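Local coordinates for protein Ral guanine nucleotide dissociation stimulator-like 2 (Mus musculus, PDB 4JGW) that probably acts as a guanine nucleotide exchange factor for small G proteins and is a putative effector of Ras and Rap, binding their GTP-bound forms in vitro, at residues A[14-19]-A[27-32]; A[48-53]-A[70-75]. All coordinates share one frame; numbering follows the deposited sequence.

Contact 1: A[14-19]-A[27-32]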
loop_
_atom_site.group_PDB
_atom_site.type_symbol
_atom_site.label_atom_id
_atom_site.label_comp_id
_atom_site.label_asym_id
_atom_site.label_seq_id
_atom_site.Cartn_x
_atom_site.Cartn_y
_atom_site.Cartn_z
ATOM N N VAL A 14 -3.671 15.446 33.045
ATOM C CA VAL A 14 -3.052 14.359 32.277
ATOM C C VAL A 14 -1.704 13.984 32.900
ATOM O O VAL A 14 -0.814 14.831 33.031
ATOM C CB VAL A 14 -2.856 14.729 30.776
ATOM C CG1 VAL A 14 -1.989 13.692 30.062
ATOM C CG2 VAL A 14 -4.193 14.857 30.064
ATOM N N SER A 15 -1.564 12.716 33.283
ATOM C CA SER A 15 -0.318 12.206 33.854
ATOM C C SER A 15 0.308 11.138 32.961
ATOM O O SER A 15 -0.370 10.207 32.524
ATOM C CB SER A 15 -0.555 11.650 35.260
ATOM O OG SER A 15 -0.973 12.676 36.144
ATOM N N VAL A 16 1.606 11.285 32.697
ATOM C CA VAL A 16 2.341 10.364 31.826
ATOM C C VAL A 16 3.627 9.883 32.503
ATOM O O VAL A 16 4.448 10.695 32.935
ATOM C CB VAL A 16 2.686 11.019 30.457
ATOM C CG1 VAL A 16 3.400 10.031 29.539
ATOM C CG2 VAL A 16 1.433 11.559 29.778
ATOM N N TRP A 17 3.791 8.564 32.594
ATOM C CA TRP A 17 5.012 7.966 33.140
ATOM C C TRP A 17 5.377 6.650 32.449
ATOM O O TRP A 17 4.547 6.044 31.766
ATOM C CB TRP A 17 4.903 7.778 34.660
ATOM C CG TRP A 17 3.948 6.704 35.100
ATOM C CD1 TRP A 17 4.246 5.393 35.339
ATOM C CD2 TRP A 17 2.547 6.851 35.368
ATOM N NE1 TRP A 17 3.119 4.712 35.731
ATOM C CE2 TRP A 17 2.061 5.583 35.758
ATOM C CE3 TRP A 17 1.654 7.930 35.313
ATOM C CZ2 TRP A 17 0.720 5.363 36.096
ATOM C CZ3 TRP A 17 0.320 7.711 35.645
ATOM C CH2 TRP A 17 -0.133 6.435 36.031
ATOM N N ASP A 18 6.624 6.219 32.631
ATOM C CA ASP A 18 7.115 4.983 32.026
ATOM C C ASP A 18 7.288 3.867 33.050
ATOM O O ASP A 18 7.677 4.112 34.194
ATOM C CB ASP A 18 8.432 5.227 31.283
ATOM C CG ASP A 18 8.248 6.022 29.996
ATOM O OD1 ASP A 18 7.096 6.192 29.539
ATOM O OD2 ASP A 18 9.266 6.474 29.432
ATOM N N GLU A 19 6.987 2.643 32.622
ATOM C CA GLU A 19 7.116 1.453 33.460
ATOM C C GLU A 19 7.914 0.371 32.741
ATOM O O GLU A 19 7.778 0.191 31.527
ATOM C CB GLU A 19 5.739 0.911 33.850
ATOM C CG GLU A 19 4.965 1.796 34.826
ATOM C CD GLU A 19 3.620 1.213 35.230
ATOM O OE1 GLU A 19 3.388 0.004 35.013
ATOM O OE2 GLU A 19 2.790 1.968 35.774
ATOM N N THR A 27 4.505 2.793 28.353
ATOM C CA THR A 27 4.138 4.148 28.745
ATOM C C THR A 27 2.682 4.166 29.200
ATOM O O THR A 27 1.772 3.832 28.435
ATOM C CB THR A 27 4.358 5.163 27.599
ATOM O OG1 THR A 27 5.742 5.176 27.233
ATOM C CG2 THR A 27 3.957 6.568 28.030
ATOM N N VAL A 28 2.477 4.541 30.459
ATOM C CA VAL A 28 1.133 4.695 31.003
ATOM C C VAL A 28 0.711 6.157 30.903
ATOM O O VAL A 28 1.471 7.060 31.261
ATOM C CB VAL A 28 1.028 4.201 32.471
ATOM C CG1 VAL A 28 -0.428 4.194 32.934
ATOM C CG2 VAL A 28 1.625 2.811 32.616
ATOM N N THR A 29 -0.497 6.373 30.393
ATOM C CA THR A 29 -1.089 7.700 30.319
ATOM C C THR A 29 -2.422 7.674 31.054
ATOM O O THR A 29 -3.230 6.772 30.846
ATOM C CB THR A 29 -1.302 8.140 28.854
ATOM O OG1 THR A 29 -0.082 7.977 28.122
ATOM C CG2 THR A 29 -1.740 9.599 28.777
ATOM N N SER A 30 -2.637 8.656 31.924
ATOM C CA SER A 30 -3.886 8.765 32.666
ATOM C C SER A 30 -4.479 10.158 32.494
ATOM O O SER A 30 -3.895 11.152 32.932
ATOM C CB SER A 30 -3.667 8.447 34.148
ATOM O OG SER A 30 -4.897 8.188 34.799
ATOM N N ARG A 31 -5.638 10.218 31.843
ATOM C CA ARG A 31 -6.294 11.485 31.537
ATOM C C ARG A 31 -7.588 11.628 32.332
ATOM O O ARG A 31 -8.519 10.833 32.173
ATOM C CB ARG A 31 -6.574 11.600 30.033
ATOM C CG ARG A 31 -5.368 11.320 29.137
ATOM C CD ARG A 31 -5.794 11.070 27.693
ATOM N NE ARG A 31 -4.892 10.140 27.009
ATOM C CZ ARG A 31 -4.986 8.813 27.070
ATOM N NH1 ARG A 31 -5.945 8.236 27.787
ATOM N NH2 ARG A 31 -4.115 8.054 26.413
ATOM N N GLN A 32 -7.633 12.639 33.196
ATOM C CA GLN A 32 -8.826 12.940 33.978
ATOM C C GLN A 32 -9.653 14.007 33.270
ATOM O O GLN A 32 -9.184 15.126 33.049
ATOM C CB GLN A 32 -8.453 13.396 35.395
ATOM C CG GLN A 32 -9.649 13.682 36.311
ATOM C CD GLN A 32 -10.433 12.433 36.677
ATOM O OE1 GLN A 32 -9.920 11.534 37.341
ATOM N NE2 GLN A 32 -11.690 12.377 36.250
#

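Contact 2: A[48-53]-A[70-75]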
loop_
_atom_site.group_PDB
_atom_site.type_symbol
_atom_site.label_atom_id
_atom_site.label_comp_id
_atom_site.label_asym_id
_atom_site.label_seq_id
_atom_site.Cartn_x
_atom_site.Cartn_y
_atom_site.Cartn_z
ATOM N N SER A 48 -4.294 4.513 29.168
ATOM C CA SER A 48 -3.707 3.608 28.189
ATOM C C SER A 48 -2.330 3.182 28.678
ATOM O O SER A 48 -1.582 3.995 29.222
ATOM C CB SER A 48 -3.597 4.274 26.815
ATOM O OG SER A 48 -2.702 5.373 26.848
ATOM N N ARG A 49 -2.015 1.902 28.497
ATOM C CA ARG A 49 -0.686 1.382 28.782
ATOM C C ARG A 49 -0.138 0.740 27.506
ATOM O O ARG A 49 -0.484 -0.395 27.168
ATOM C CB ARG A 49 -0.720 0.389 29.954
ATOM C CG ARG A 49 0.649 -0.148 30.354
ATOM C CD ARG A 49 0.583 -1.091 31.552
ATOM N NE ARG A 49 1.915 -1.583 31.891
ATOM C CZ ARG A 49 2.252 -2.153 33.045
ATOM N NH1 ARG A 49 1.354 -2.322 34.013
ATOM N NH2 ARG A 49 3.505 -2.552 33.237
ATOM N N ARG A 50 0.710 1.482 26.800
ATOM C CA ARG A 50 1.159 1.077 25.471
ATOM C C ARG A 50 2.623 0.656 25.439
ATOM O O ARG A 50 3.495 1.373 25.945
ATOM C CB ARG A 50 0.915 2.197 24.454
ATOM C CG ARG A 50 -0.520 2.695 24.407
ATOM C CD ARG A 50 -0.775 3.514 23.161
ATOM N NE ARG A 50 -2.125 4.070 23.145
ATOM C CZ ARG A 50 -2.438 5.301 23.538
ATOM N NH1 ARG A 50 -1.497 6.129 23.983
ATOM N NH2 ARG A 50 -3.700 5.708 23.482
ATOM N N LEU A 51 2.881 -0.506 24.841
ATOM C CA LEU A 51 4.245 -1.006 24.677
ATOM C C LEU A 51 5.032 -0.101 23.732
ATOM O O LEU A 51 4.574 0.210 22.631
ATOM C CB LEU A 51 4.249 -2.462 24.185
ATOM C CG LEU A 51 5.585 -3.222 24.207
ATOM C CD1 LEU A 51 5.380 -4.723 24.384
ATOM C CD2 LEU A 51 6.431 -2.940 22.970
ATOM N N ARG A 52 6.211 0.317 24.181
ATOM C CA ARG A 52 7.083 1.206 23.415
ATOM C C ARG A 52 8.219 0.440 22.743
ATOM O O ARG A 52 8.553 0.694 21.586
ATOM C CB ARG A 52 7.661 2.293 24.325
ATOM C CG ARG A 52 6.684 3.403 24.672
ATOM C CD ARG A 52 6.683 4.484 23.605
ATOM N NE ARG A 52 6.273 5.778 24.138
ATOM C CZ ARG A 52 7.085 6.625 24.765
ATOM N NH1 ARG A 52 8.365 6.320 24.946
ATOM N NH2 ARG A 52 6.615 7.779 25.218
ATOM N N ALA A 53 8.813 -0.485 23.492
ATOM C CA ALA A 53 9.906 -1.320 23.008
ATOM C C ALA A 53 9.981 -2.591 23.835
ATOM O O ALA A 53 9.608 -2.599 25.008
ATOM C CB ALA A 53 11.226 -0.567 23.077
ATOM N N GLY A 70 -7.852 -3.107 25.078
ATOM C CA GLY A 70 -8.418 -1.894 25.670
ATOM C C GLY A 70 -7.401 -0.825 26.029
ATOM O O GLY A 70 -7.706 0.368 25.977
ATOM N N ALA A 71 -6.188 -1.247 26.384
ATOM C CA ALA A 71 -5.164 -0.330 26.897
ATOM C C ALA A 71 -4.120 0.083 25.854
ATOM O O ALA A 71 -3.372 1.041 26.065
ATOM C CB ALA A 71 -4.484 -0.933 28.126
ATOM N N ASP A 72 -4.077 -0.639 24.736
ATOM C CA ASP A 72 -3.096 -0.399 23.677
ATOM C C ASP A 72 -3.708 -0.863 22.353
ATOM O O ASP A 72 -3.313 -1.894 21.796
ATOM C CB ASP A 72 -1.801 -1.164 23.995
ATOM C CG ASP A 72 -0.631 -0.789 23.084
ATOM O OD1 ASP A 72 -0.779 0.072 22.186
ATOM O OD2 ASP A 72 0.457 -1.372 23.279
ATOM N N MET A 73 -4.687 -0.104 21.861
ATOM C CA MET A 73 -5.495 -0.560 20.721
ATOM C C MET A 73 -4.770 -0.661 19.373
ATOM O O MET A 73 -5.178 -1.446 18.519
ATOM C CB MET A 73 -6.828 0.203 20.597
ATOM C CG MET A 73 -6.910 1.537 21.306
ATOM S SD MET A 73 -8.591 2.205 21.334
ATOM C CE MET A 73 -9.189 1.663 22.932
ATOM N N MET A 74 -3.698 0.105 19.187
ATOM C CA MET A 74 -2.929 0.023 17.946
ATOM C C MET A 74 -1.990 -1.189 17.898
ATOM O O MET A 74 -1.612 -1.637 16.816
ATOM C CB MET A 74 -2.148 1.317 17.672
ATOM C CG MET A 74 -1.575 1.383 16.248
ATOM S SD MET A 74 -0.560 2.823 15.870
ATOM C CE MET A 74 -1.796 4.124 15.844
ATOM N N PHE A 75 -1.635 -1.724 19.067
ATOM C CA PHE A 75 -0.582 -2.739 19.156
ATOM C C PHE A 75 -0.810 -3.981 18.296
ATOM O O PHE A 75 0.051 -4.344 17.494
ATOM C CB PHE A 75 -0.319 -3.161 20.604
ATOM C CG PHE A 75 0.785 -4.168 20.736
ATOM C CD1 PHE A 75 2.114 -3.760 20.745
ATOM C CD2 PHE A 75 0.500 -5.526 20.815
ATOM C CE1 PHE A 75 3.140 -4.686 20.847
ATOM C CE2 PHE A 75 1.523 -6.462 20.920
ATOM C CZ PHE A 75 2.844 -6.041 20.937
#

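Contact 1: A[14-19]-A[27-32]
S15 and S30 face each other as a hydrogen-bonded antiparallel pair, and both of their backbone groups are spent on one another: S15 N donates to S30 O and S30 N to S15 O, each at 2.8 Å. W17 and V28 repeat the exchange two residues on, V28 N lying 2.9 Å from W17 O and the return bond from W17 N to V28 O being slightly longer. Between these pairs the carbonyls also receive CA-H...O contacts, as from V16 CA to V28 O (3.5 Å). The ladder is that of a beta hairpin, formed by strands 11-21 and 24-33 at the outer side of an antiparallel sheet; the second strand turns its other edge to strand 46-54.

On the face that carries W17, V28 and S30, the indole lies across V28. V28 CB makes a CH-pi contact over the five-membered ring, 4.0 Å from its centroid, while CG1 reaches the six-membered ring at CZ2. A chi1 of 71°, which sets CG between the backbone N and the carbonyl carbon, folds the indole over its neighbour. Its N-H is satisfied in the ring plane: W17 NE1 donates to E19 OE2 (2.8 Å), which accepts with its anti lone pair. The other oxygen, E19 OE1, forms a salt bridge with R49.

The opposite face carries V14, V16 and D18 beside R31, T29 and T27. Here T27 OG1 donates a hydrogen bond to D18 OD1 at 2.9 Å, coming from above the carboxylate plane, 43° out of it.

Contact 2: A[48-53]-A[70-75]
Segment 48-53, on strand 46-54, runs past the C-terminal end of helix 68-71, so that R49 N meets A71 O in a weak bond (2.9 Å) and L51 N, two residues on, is left to a side chain. The contact belongs to the N-terminal Ras-GEF (REM) region, where it joins a sheet strand to a helix end.

That side chain is D72, the first residue beyond the helix. Its CG stands anti to the backbone N (chi1 -170°), which carries the carboxylate over R50 to L51. OD2 accepts from L51 N at 3.0 Å, the donor lying 49° out of the carboxylate plane, and also from H62 NE2; OD1 forms a salt bridge with R420. R50 passes the same carboxylate with its aliphatic part, CG being 3.4 Å from D72 OD1, and its NE stays beyond salt-bridge range. Its guanidinium plane is turned 71° from that of the carboxylate, and S48 OG lies above one guanidinium face, offset toward its rim, without a hydrogen bond to it.

Further along, the side chain of L51 crosses that of F75 at a slant, and the F75 ring also meets H62 edge-to-face; F75 CE1 touches L51 CB at 4.2 Å.

Contacts 1 and 2 lie in series along the chain, their centres about 12 Å apart, and are joined through neighbouring strands of one antiparallel sheet. Strand 24-33, the inner half of the hairpin, pairs with strand 46-54 by probable hydrogen bonds from T29 N to S48 O (2.9 Å) and from T27 N to R50 O (3.0 Å). Side chains bridge the same seam, with V28 CG2 3.9 Å from R49 CG. The principle illustrated is assembly by neighbouring strands: strand 46-54 takes the hairpin along one edge and the short strand 414-415 along the other. From helix 416-436 of the Ras-GEF catalytic region, R420 NH2 also bonds to L51 O.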